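Local coordinates for protein ADP-ribosylglycohydrolase (Thermus thermophilus, PDB 2YZV) that belongs to the ADP-ribosylglycohydrolase family and is a compact all-helical single chain, with magnesium ions bound at sites formed by aspartate and threonine residues, at residues L4-R7 / Q8-L12; P76-Q79 / M80-L84; A292-R295 / M296-A299. All coordinates share one frame; numbering follows the deposited sequence.

Contact 1: L4-R7 / Q8-L12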
ATOM      1  N   LEU A   4      21.330   4.010  12.645  1.00 31.46           N
ATOM      2  CA  LEU A   4      19.995   4.570  12.815  1.00 31.74           C
ATOM      3  C   LEU A   4      19.435   5.196  11.539  1.00 30.90           C
ATOM      4  O   LEU A   4      18.289   4.941  11.166  1.00 29.26           O
ATOM      5  CB  LEU A   4      20.015   5.605  13.949  1.00 33.07           C
ATOM      6  CG  LEU A   4      18.810   6.531  14.152  1.00 35.15           C
ATOM      7  CD1 LEU A   4      18.792   7.045  15.584  1.00 36.35           C
ATOM      8  CD2 LEU A   4      18.881   7.692  13.168  1.00 37.12           C
ATOM      9  N   LYS A   5      20.241   6.017  10.872  1.00 29.42           N
ATOM     10  CA  LYS A   5      19.803   6.681   9.648  1.00 27.84           C
ATOM     11  C   LYS A   5      19.347   5.684   8.584  1.00 26.02           C
ATOM     12  O   LYS A   5      18.278   5.842   7.991  1.00 24.68           O
ATOM     13  CB  LYS A   5      20.930   7.547   9.081  1.00 30.19           C
ATOM     14  CG  LYS A   5      20.544   8.288   7.812  1.00 33.52           C
ATOM     15  CD  LYS A   5      21.717   9.064   7.238  1.00 36.84           C
ATOM     16  CE  LYS A   5      21.323   9.765   5.946  1.00 38.75           C
ATOM     17  NZ  LYS A   5      22.466  10.499   5.332  1.00 40.74           N
ATOM     18  N   GLU A   6      20.166   4.663   8.350  1.00 24.43           N
ATOM     19  CA  GLU A   6      19.876   3.631   7.360  1.00 22.99           C
ATOM     20  C   GLU A   6      18.551   2.939   7.663  1.00 22.34           C
ATOM     21  O   GLU A   6      17.756   2.673   6.758  1.00 21.86           O
ATOM     22  CB  GLU A   6      21.020   2.606   7.345  1.00 24.68           C
ATOM     23  CG  GLU A   6      20.979   1.569   6.219  1.00 25.08           C
ATOM     24  CD  GLU A   6      20.044   0.403   6.503  1.00 26.81           C
ATOM     25  OE1 GLU A   6      19.954  -0.024   7.672  1.00 25.99           O
ATOM     26  OE2 GLU A   6      19.416  -0.100   5.550  1.00 29.45           O
ATOM     27  N   ARG A   7      18.314   2.654   8.940  1.00 20.93           N
ATOM     28  CA  ARG A   7      17.083   1.994   9.354  1.00 20.72           C
ATOM     29  C   ARG A   7      15.881   2.922   9.205  1.00 19.52           C
ATOM     30  O   ARG A   7      14.819   2.500   8.739  1.00 17.58           O
ATOM     31  CB  ARG A   7      17.203   1.502  10.801  1.00 23.32           C
ATOM     32  CG  ARG A   7      18.196   0.357  10.976  1.00 25.74           C
ATOM     33  CD  ARG A   7      18.099  -0.271  12.360  1.00 27.61           C
ATOM     34  NE  ARG A   7      18.707   0.548  13.405  1.00 30.83           N
ATOM     35  CZ  ARG A   7      20.017   0.716  13.559  1.00 30.78           C
ATOM     36  NH1 ARG A   7      20.868   0.120  12.734  1.00 31.03           N
ATOM     37  NH2 ARG A   7      20.478   1.477  14.541  1.00 32.91           N
ATOM     38  N   GLN A   8      16.046   4.182   9.591  1.00 17.81           N
ATOM     39  CA  GLN A   8      14.960   5.150   9.470  1.00 18.18           C
ATOM     40  C   GLN A   8      14.606   5.326   7.998  1.00 17.57           C
ATOM     41  O   GLN A   8      13.434   5.468   7.641  1.00 16.97           O
ATOM     42  CB  GLN A   8      15.369   6.510  10.044  1.00 19.79           C
ATOM     43  CG  GLN A   8      15.652   6.530  11.536  1.00 23.62           C
ATOM     44  CD  GLN A   8      15.928   7.933  12.041  1.00 24.85           C
ATOM     45  OE1 GLN A   8      16.676   8.690  11.422  1.00 27.80           O
ATOM     46  NE2 GLN A   8      15.331   8.286  13.173  1.00 27.39           N
ATOM     47  N   ASP A   9      15.635   5.313   7.155  1.00 17.37           N
ATOM     48  CA  ASP A   9      15.483   5.488   5.714  1.00 18.53           C
ATOM     49  C   ASP A   9      14.491   4.492   5.110  1.00 16.90           C
ATOM     50  O   ASP A   9      13.746   4.828   4.184  1.00 16.29           O
ATOM     51  CB  ASP A   9      16.851   5.337   5.036  1.00 21.73           C
ATOM     52  CG  ASP A   9      16.847   5.792   3.589  1.00 26.44           C
ATOM     53  OD1 ASP A   9      17.493   5.123   2.756  1.00 27.70           O
ATOM     54  OD2 ASP A   9      16.217   6.827   3.281  1.00 29.14           O
ATOM     55  N   ARG A  10      14.477   3.270   5.636  1.00 14.64           N
ATOM     56  CA  ARG A  10      13.567   2.250   5.126  1.00 13.43           C
ATOM     57  C   ARG A  10      12.114   2.537   5.494  1.00 13.15           C
ATOM     58  O   ARG A  10      11.208   2.344   4.677  1.00 11.52           O
ATOM     59  CB  ARG A  10      13.954   0.868   5.657  1.00 13.62           C
ATOM     60  CG  ARG A  10      15.281   0.332   5.145  1.00 15.62           C
ATOM     61  CD  ARG A  10      15.525  -1.063   5.699  1.00 15.93           C
ATOM     62  NE  ARG A  10      16.795  -1.638   5.259  1.00 17.06           N
ATOM     63  CZ  ARG A  10      17.030  -2.095   4.034  1.00 16.56           C
ATOM     64  NH1 ARG A  10      16.080  -2.049   3.107  1.00 18.57           N
ATOM     65  NH2 ARG A  10      18.221  -2.600   3.732  1.00 19.99           N
ATOM     66  N   ARG A  11      11.885   2.977   6.727  1.00 13.22           N
ATOM     67  CA  ARG A  11      10.527   3.275   7.166  1.00 13.27           C
ATOM     68  C   ARG A  11       9.995   4.503   6.434  1.00 14.96           C
ATOM     69  O   ARG A  11       8.845   4.523   6.000  1.00 14.82           O
ATOM     70  CB  ARG A  11      10.479   3.492   8.683  1.00 13.62           C
ATOM     71  CG  ARG A  11      10.515   2.202   9.508  1.00 13.41           C
ATOM     72  CD  ARG A  11      11.883   1.533   9.471  1.00 13.94           C
ATOM     73  NE  ARG A  11      11.883   0.243  10.158  1.00 14.64           N
ATOM     74  CZ  ARG A  11      12.952  -0.541  10.265  1.00 15.18           C
ATOM     75  NH1 ARG A  11      14.108  -0.162   9.732  1.00 14.96           N
ATOM     76  NH2 ARG A  11      12.869  -1.705  10.896  1.00 15.93           N
ATOM     77  N   LEU A  12      10.831   5.527   6.291  1.00 14.65           N
ATOM     78  CA  LEU A  12      10.409   6.730   5.581  1.00 14.58           C
ATOM     79  C   LEU A  12      10.150   6.382   4.119  1.00 14.45           C
ATOM     80  O   LEU A  12       9.212   6.890   3.505  1.00 12.84           O
ATOM     81  CB  LEU A  12      11.493   7.812   5.671  1.00 17.58           C
ATOM     82  CG  LEU A  12      11.643   8.587   6.986  1.00 21.64           C
ATOM     83  CD1 LEU A  12      10.591   9.671   7.058  1.00 22.47           C
ATOM     84  CD2 LEU A  12      11.541   7.645   8.178  1.00 24.81           C
TER
HETATM   85  O   HOH W   1      18.760  -2.531   7.863  1.00 26.85           O
HETATM   86  O   HOH W   2      17.893   2.755   3.905  1.00 32.08           O

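Contact 2: P76-Q79 / M80-L84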
ATOM      1  N   PRO A  76      -9.476  -0.304  15.619  1.00 14.74           N
ATOM      2  CA  PRO A  76     -10.301  -0.293  14.406  1.00 15.34           C
ATOM      3  C   PRO A  76     -11.493   0.658  14.476  1.00 15.00           C
ATOM      4  O   PRO A  76     -11.869   1.264  13.474  1.00 16.27           O
ATOM      5  CB  PRO A  76     -10.728  -1.753  14.268  1.00 14.03           C
ATOM      6  CG  PRO A  76      -9.534  -2.483  14.797  1.00 16.78           C
ATOM      7  CD  PRO A  76      -9.220  -1.687  16.058  1.00 15.53           C
ATOM      8  N   LYS A  77     -12.098   0.782  15.651  1.00 16.14           N
ATOM      9  CA  LYS A  77     -13.231   1.682  15.796  1.00 17.52           C
ATOM     10  C   LYS A  77     -12.785   3.109  15.472  1.00 16.53           C
ATOM     11  O   LYS A  77     -13.456   3.818  14.728  1.00 16.96           O
ATOM     12  CB  LYS A  77     -13.795   1.617  17.218  1.00 19.71           C
ATOM     13  CG  LYS A  77     -14.947   2.570  17.455  1.00 23.81           C
ATOM     14  CD  LYS A  77     -15.498   2.443  18.868  1.00 28.29           C
ATOM     15  CE  LYS A  77     -16.640   3.422  19.092  1.00 31.28           C
ATOM     16  NZ  LYS A  77     -17.709   3.250  18.067  1.00 33.33           N
ATOM     17  N   ASP A  78     -11.644   3.518  16.023  1.00 16.67           N
ATOM     18  CA  ASP A  78     -11.123   4.859  15.776  1.00 16.41           C
ATOM     19  C   ASP A  78     -10.701   5.011  14.318  1.00 15.99           C
ATOM     20  O   ASP A  78     -10.843   6.081  13.728  1.00 15.53           O
ATOM     21  CB  ASP A  78      -9.936   5.152  16.695  1.00 16.65           C
ATOM     22  CG  ASP A  78      -9.359   6.539  16.473  1.00 18.28           C
ATOM     23  OD1 ASP A  78      -8.312   6.652  15.802  1.00 17.88           O
ATOM     24  OD2 ASP A  78      -9.960   7.520  16.958  1.00 19.82           O
ATOM     25  N   GLN A  79     -10.180   3.937  13.736  1.00 15.47           N
ATOM     26  CA  GLN A  79      -9.772   3.983  12.338  1.00 14.30           C
ATOM     27  C   GLN A  79     -10.981   4.340  11.487  1.00 15.95           C
ATOM     28  O   GLN A  79     -10.915   5.229  10.635  1.00 16.56           O
ATOM     29  CB  GLN A  79      -9.218   2.627  11.903  1.00 14.17           C
ATOM     30  CG  GLN A  79      -7.841   2.326  12.461  1.00 13.81           C
ATOM     31  CD  GLN A  79      -7.467   0.865  12.328  1.00 15.75           C
ATOM     32  OE1 GLN A  79      -7.955   0.163  11.439  1.00 17.04           O
ATOM     33  NE2 GLN A  79      -6.585   0.400  13.206  1.00 15.98           N
ATOM     34  N   MET A  80     -12.091   3.653  11.737  1.00 15.33           N
ATOM     35  CA  MET A  80     -13.319   3.883  10.993  1.00 15.32           C
ATOM     36  C   MET A  80     -13.936   5.248  11.280  1.00 16.37           C
ATOM     37  O   MET A  80     -14.530   5.852  10.389  1.00 16.72           O
ATOM     38  CB  MET A  80     -14.320   2.758  11.280  1.00 14.72           C
ATOM     39  CG  MET A  80     -13.909   1.417  10.672  1.00 15.18           C
ATOM     40  SD  MET A  80     -13.920   1.424   8.854  1.00 13.05           S
ATOM     41  CE  MET A  80     -15.625   0.902   8.542  1.00 11.58           C
ATOM     42  N   ASP A  81     -13.802   5.741  12.510  1.00 16.38           N
ATOM     43  CA  ASP A  81     -14.338   7.059  12.829  1.00 18.80           C
ATOM     44  C   ASP A  81     -13.628   8.063  11.923  1.00 19.51           C
ATOM     45  O   ASP A  81     -14.247   8.979  11.381  1.00 19.26           O
ATOM     46  CB  ASP A  81     -14.081   7.439  14.293  1.00 19.49           C
ATOM     47  CG  ASP A  81     -14.935   6.651  15.268  1.00 21.65           C
ATOM     48  OD1 ASP A  81     -16.097   6.343  14.930  1.00 22.07           O
ATOM     49  OD2 ASP A  81     -14.449   6.356  16.380  1.00 23.29           O
ATOM     50  N   ARG A  82     -12.323   7.875  11.755  1.00 19.00           N
ATOM     51  CA  ARG A  82     -11.535   8.768  10.919  1.00 20.69           C
ATOM     52  C   ARG A  82     -11.854   8.613   9.433  1.00 21.31           C
ATOM     53  O   ARG A  82     -11.996   9.612   8.729  1.00 21.84           O
ATOM     54  CB  ARG A  82     -10.042   8.541  11.162  1.00 20.52           C
ATOM     55  CG  ARG A  82      -9.590   8.881  12.576  1.00 21.02           C
ATOM     56  CD  ARG A  82      -8.117   8.555  12.764  1.00 24.12           C
ATOM     57  NE  ARG A  82      -7.681   8.702  14.150  1.00 26.33           N
ATOM     58  CZ  ARG A  82      -7.495   9.867  14.763  1.00 29.09           C
ATOM     59  NH1 ARG A  82      -7.700  11.007  14.117  1.00 31.58           N
ATOM     60  NH2 ARG A  82      -7.104   9.889  16.028  1.00 29.73           N
ATOM     61  N   TYR A  83     -11.966   7.376   8.948  1.00 21.85           N
ATOM     62  CA  TYR A  83     -12.283   7.167   7.536  1.00 22.37           C
ATOM     63  C   TYR A  83     -13.635   7.793   7.223  1.00 24.50           C
ATOM     64  O   TYR A  83     -13.807   8.447   6.195  1.00 24.88           O
ATOM     65  CB  TYR A  83     -12.358   5.678   7.173  1.00 19.91           C
ATOM     66  CG  TYR A  83     -11.089   4.873   7.340  1.00 18.68           C
ATOM     67  CD1 TYR A  83      -9.830   5.446   7.158  1.00 18.32           C
ATOM     68  CD2 TYR A  83     -11.152   3.513   7.644  1.00 17.15           C
ATOM     69  CE1 TYR A  83      -8.667   4.683   7.277  1.00 17.99           C
ATOM     70  CE2 TYR A  83     -10.003   2.744   7.761  1.00 17.95           C
ATOM     71  CZ  TYR A  83      -8.764   3.330   7.579  1.00 16.46           C
ATOM     72  OH  TYR A  83      -7.632   2.557   7.698  1.00 17.81           O
ATOM     73  N   LEU A  84     -14.599   7.572   8.114  1.00 25.20           N
ATOM     74  CA  LEU A  84     -15.948   8.097   7.943  1.00 28.23           C
ATOM     75  C   LEU A  84     -15.944   9.619   7.923  1.00 30.24           C
ATOM     76  O   LEU A  84     -16.619  10.242   7.104  1.00 30.16           O
ATOM     77  CB  LEU A  84     -16.852   7.596   9.074  1.00 26.79           C
ATOM     78  CG  LEU A  84     -18.317   8.041   9.049  1.00 26.76           C
ATOM     79  CD1 LEU A  84     -18.986   7.545   7.778  1.00 26.79           C
ATOM     80  CD2 LEU A  84     -19.036   7.500  10.277  1.00 26.69           C
TER
HETATM   81  O   HOH W   3     -12.432   7.038  17.933  1.00 35.32           O
HETATM   82  O   HOH W   4      -8.273  -0.011   8.794  1.00 18.04           O

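Contact 3: A292-R295 / M296-A299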
ATOM      1  N   ALA A 292       7.520   8.995  13.553  1.00 17.88           N
ATOM      2  CA  ALA A 292       6.773   8.798  14.793  1.00 16.62           C
ATOM      3  C   ALA A 292       6.345   7.336  14.923  1.00 17.47           C
ATOM      4  O   ALA A 292       6.459   6.731  15.992  1.00 17.88           O
ATOM      5  CB  ALA A 292       5.552   9.710  14.820  1.00 18.67           C
ATOM      6  N   LEU A 293       5.857   6.766  13.826  1.00 15.45           N
ATOM      7  CA  LEU A 293       5.425   5.374  13.833  1.00 13.95           C
ATOM      8  C   LEU A 293       6.600   4.436  14.094  1.00 14.52           C
ATOM      9  O   LEU A 293       6.470   3.458  14.831  1.00 14.20           O
ATOM     10  CB  LEU A 293       4.756   5.027  12.497  1.00 14.41           C
ATOM     11  CG  LEU A 293       3.420   5.725  12.217  1.00 13.57           C
ATOM     12  CD1 LEU A 293       3.080   5.601  10.737  1.00 14.57           C
ATOM     13  CD2 LEU A 293       2.318   5.125  13.079  1.00 14.63           C
ATOM     14  N   TYR A 294       7.750   4.737  13.498  1.00 15.11           N
ATOM     15  CA  TYR A 294       8.931   3.907  13.687  1.00 16.49           C
ATOM     16  C   TYR A 294       9.394   3.943  15.144  1.00 18.73           C
ATOM     17  O   TYR A 294       9.723   2.909  15.725  1.00 19.38           O
ATOM     18  CB  TYR A 294      10.054   4.371  12.755  1.00 16.97           C
ATOM     19  CG  TYR A 294      11.346   3.600  12.899  1.00 15.69           C
ATOM     20  CD1 TYR A 294      11.346   2.207  13.010  1.00 17.85           C
ATOM     21  CD2 TYR A 294      12.572   4.263  12.921  1.00 18.98           C
ATOM     22  CE1 TYR A 294      12.539   1.495  13.143  1.00 18.43           C
ATOM     23  CE2 TYR A 294      13.770   3.560  13.048  1.00 20.74           C
ATOM     24  CZ  TYR A 294      13.745   2.179  13.161  1.00 19.87           C
ATOM     25  OH  TYR A 294      14.927   1.484  13.300  1.00 22.97           O
ATOM     26  N   ARG A 295       9.405   5.131  15.738  1.00 20.66           N
ATOM     27  CA  ARG A 295       9.823   5.272  17.132  1.00 22.32           C
ATOM     28  C   ARG A 295       8.871   4.479  18.020  1.00 22.21           C
ATOM     29  O   ARG A 295       9.263   3.951  19.061  1.00 23.28           O
ATOM     30  CB  ARG A 295       9.806   6.746  17.544  1.00 24.02           C
ATOM     31  CG  ARG A 295      10.619   7.650  16.626  1.00 30.24           C
ATOM     32  CD  ARG A 295      10.407   9.122  16.958  1.00 34.35           C
ATOM     33  NE  ARG A 295      11.184   9.549  18.118  1.00 39.64           N
ATOM     34  CZ  ARG A 295      12.508   9.684  18.118  1.00 42.12           C
ATOM     35  NH1 ARG A 295      13.203   9.426  17.019  1.00 43.25           N
ATOM     36  NH2 ARG A 295      13.138  10.078  19.218  1.00 43.38           N
ATOM     37  N   MET A 296       7.617   4.402  17.593  1.00 22.61           N
ATOM     38  CA  MET A 296       6.589   3.677  18.325  1.00 21.60           C
ATOM     39  C   MET A 296       6.884   2.176  18.330  1.00 22.05           C
ATOM     40  O   MET A 296       6.591   1.479  19.301  1.00 23.05           O
ATOM     41  CB  MET A 296       5.224   3.943  17.683  1.00 22.87           C
ATOM     42  CG  MET A 296       4.035   3.387  18.443  1.00 23.40           C
ATOM     43  SD  MET A 296       2.473   3.834  17.648  1.00 23.04           S
ATOM     44  CE  MET A 296       1.425   2.464  18.146  1.00 21.86           C
ATOM     45  N   SER A 297       7.477   1.686  17.245  1.00 21.66           N
ATOM     46  CA  SER A 297       7.800   0.268  17.124  1.00 22.26           C
ATOM     47  C   SER A 297       8.994  -0.125  17.982  1.00 25.39           C
ATOM     48  O   SER A 297       9.180  -1.301  18.293  1.00 23.00           O
ATOM     49  CB  SER A 297       8.103  -0.092  15.665  1.00 21.65           C
ATOM     50  OG  SER A 297       9.382   0.384  15.272  1.00 21.94           O
ATOM     51  N   MET A 298       9.805   0.860  18.353  1.00 28.43           N
ATOM     52  CA  MET A 298      10.992   0.603  19.159  1.00 33.49           C
ATOM     53  C   MET A 298      10.712   0.719  20.652  1.00 35.61           C
ATOM     54  O   MET A 298      11.518   0.288  21.477  1.00 36.25           O
ATOM     55  CB  MET A 298      12.109   1.572  18.762  1.00 35.77           C
ATOM     56  CG  MET A 298      12.472   1.517  17.284  1.00 38.72           C
ATOM     57  SD  MET A 298      13.883   2.557  16.846  1.00 43.71           S
ATOM     58  CE  MET A 298      13.096   4.157  16.688  1.00 42.62           C
ATOM     59  N   ALA A 299       9.567   1.300  20.993  1.00 38.12           N
ATOM     60  CA  ALA A 299       9.181   1.475  22.387  1.00 40.93           C
ATOM     61  C   ALA A 299       8.305   0.320  22.865  1.00 42.63           C
ATOM     62  O   ALA A 299       8.495  -0.823  22.449  1.00 43.30           O
ATOM     63  CB  ALA A 299       8.445   2.799  22.559  1.00 40.75           C
TER

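Contact 1: L4-R7 / Q8-L12
Arg11 reaches back one helical turn to the carbonyl of Arg7. From CB, the chain places CG beside the backbone N, and a bend at chi2 folds it back toward the preceding turn. CD then lies 3.2 Å from Arg7 O. NE and CZ pass farther from this oxygen. NH1 donates to it at 2.9 Å, with an N-H...O angle of 160°. Arg7 O lies at the guanidinium edge, near its plane, but NH1 sits above the carbonyl plane and uses no lone pair. NH1 also comes 3.7 Å from Arg7 CB. The other amino group, NH2, forms a salt bridge with Glu142.

Glu6 OE2 meets Arg10 NE in a salt bridge of 3.1 Å, the two flat groups turned 73° apart. A water donates to Glu6 OE1 at 2.8 Å and accepts a weak bond from Arg10 NE. Arg10 NH1 binds the carbonyls of Ala265 and Tyr266. A second water joins Glu6 O to Asp9 OD1, while Asp9 OD2 accepts from Gly270 N. Leu4 CD2 lies close against the Gln8 amide.

This is the first part of helix 4-26. Arg7, Gln8 and Arg11 lie against Tyr294 of helix 283-298, and Arg10 and Arg11 touch Leu179 of helix 162-179.

Contact 2: P76-Q79 / M80-L84
An i to i+4 salt bridge on helix 76-89 joins Asp78 to Arg82, in the first turns of the helix. Asp78 OD1 accepts from Arg82 NE at 2.7 Å, with an N-H...O angle of 143°. NE comes from the syn side of the carboxylate, 26° out of its plane. The two flat groups are steeply turned, their planes 74° apart. Asp78 CG is anti to the backbone N, and the extended Arg82 chain runs back from the next turn to meet it. OD1 is also hydrogen-bonded to Ser68 OG, and OD2 forms a salt bridge with Arg72.

A water donates to Asp78 OD2 at 2.7 Å. It donates to Asp81 OD2 as well, and so lies between two carboxylates that do not touch. Asp81 OD1 is bonded to Tyr112 OH, which is also hydrogen-bonded to Lys77 NZ.

Gln79 O accepts from Tyr83 N at 2.9 Å and lies over one face of the Tyr83 ring, offset toward the rim. A further water links Gln79 OE1 to Tyr83 OH. Met80 SD sits at the edge of the same ring.

Asp78 is buried and is gripped by two arginines, a serine and a water. This setting would probably keep it ionised. The bridging water may also ease the repulsion between Asp78 and Asp81.

Contact 3: A292-R295 / M296-A299
Met298 lays its thioether over one face of the Tyr294 ring, a Met-aromatic contact between residues four apart. SD is 4.0 Å from the ring centroid, 24° off the normal. CE is 3.9 Å from the centroid and 18° off the normal, which adds a CH-pi contact. The closest ring atom to SD is Tyr294 CZ, at 3.7 Å. The bend at chi3 (-82°) brings CE back over the ring and also to 3.5 Å from Arg295 CA.

Beside this pair, Ser297 OG donates to Tyr294 O at 2.6 Å. The hydroxyl lies in the carbonyl plane, on a lone pair. OG stands between the backbone N and the carbonyl carbon, and from there it turns back to the preceding turn. Tyr294 O also receives weak bonds from Ser297 N and Met298 N.

The backbone bonds here mix i to i+4 with i to i+3 links, and several are weak. Met296 N bonds Ala292 O at 3.1 Å. Met298 N reaches Arg295 O, three residues back, from above the carbonyl plane, and the bond from Ala299 N to Arg295 O is weak.

Further out, the Tyr294 side chain packs on helix 4-26. Leu293 is buried against helices 57-72 and 135-141, and Met296 meets Ala140 and Tyr141.

The Ser297 hydroxyl thus gives Tyr294 O a short bond where its backbone partners are weak. The exposed Met298 is held by dispersion and sulfur-aromatic contact with a buried ring.

Overall arrangement
The three contacts are local ones on three helices, in series along the chain. Contacts 1 and 3 touch, with centres 12 Å apart. Tyr294 is the shared piece: its CE1 lies 3.3 Å from Arg11 NE, and its OH 3.4 Å from Arg7 CB. Contact 2 stands apart, its nearest atoms about 17 Å from contact 1 and about 10 Å from contact 3. Helix 57-72 still connects 2 and 3, since it packs on Gln79 and on Leu293. That helix carries the magnesium residue Asp58. Helix 252-267, whose carbonyls Arg10 binds, carries Asp253 and Thr254. No contact contains a metal residue; the Tyr83 side chain is about 13 Å from a magnesium ion.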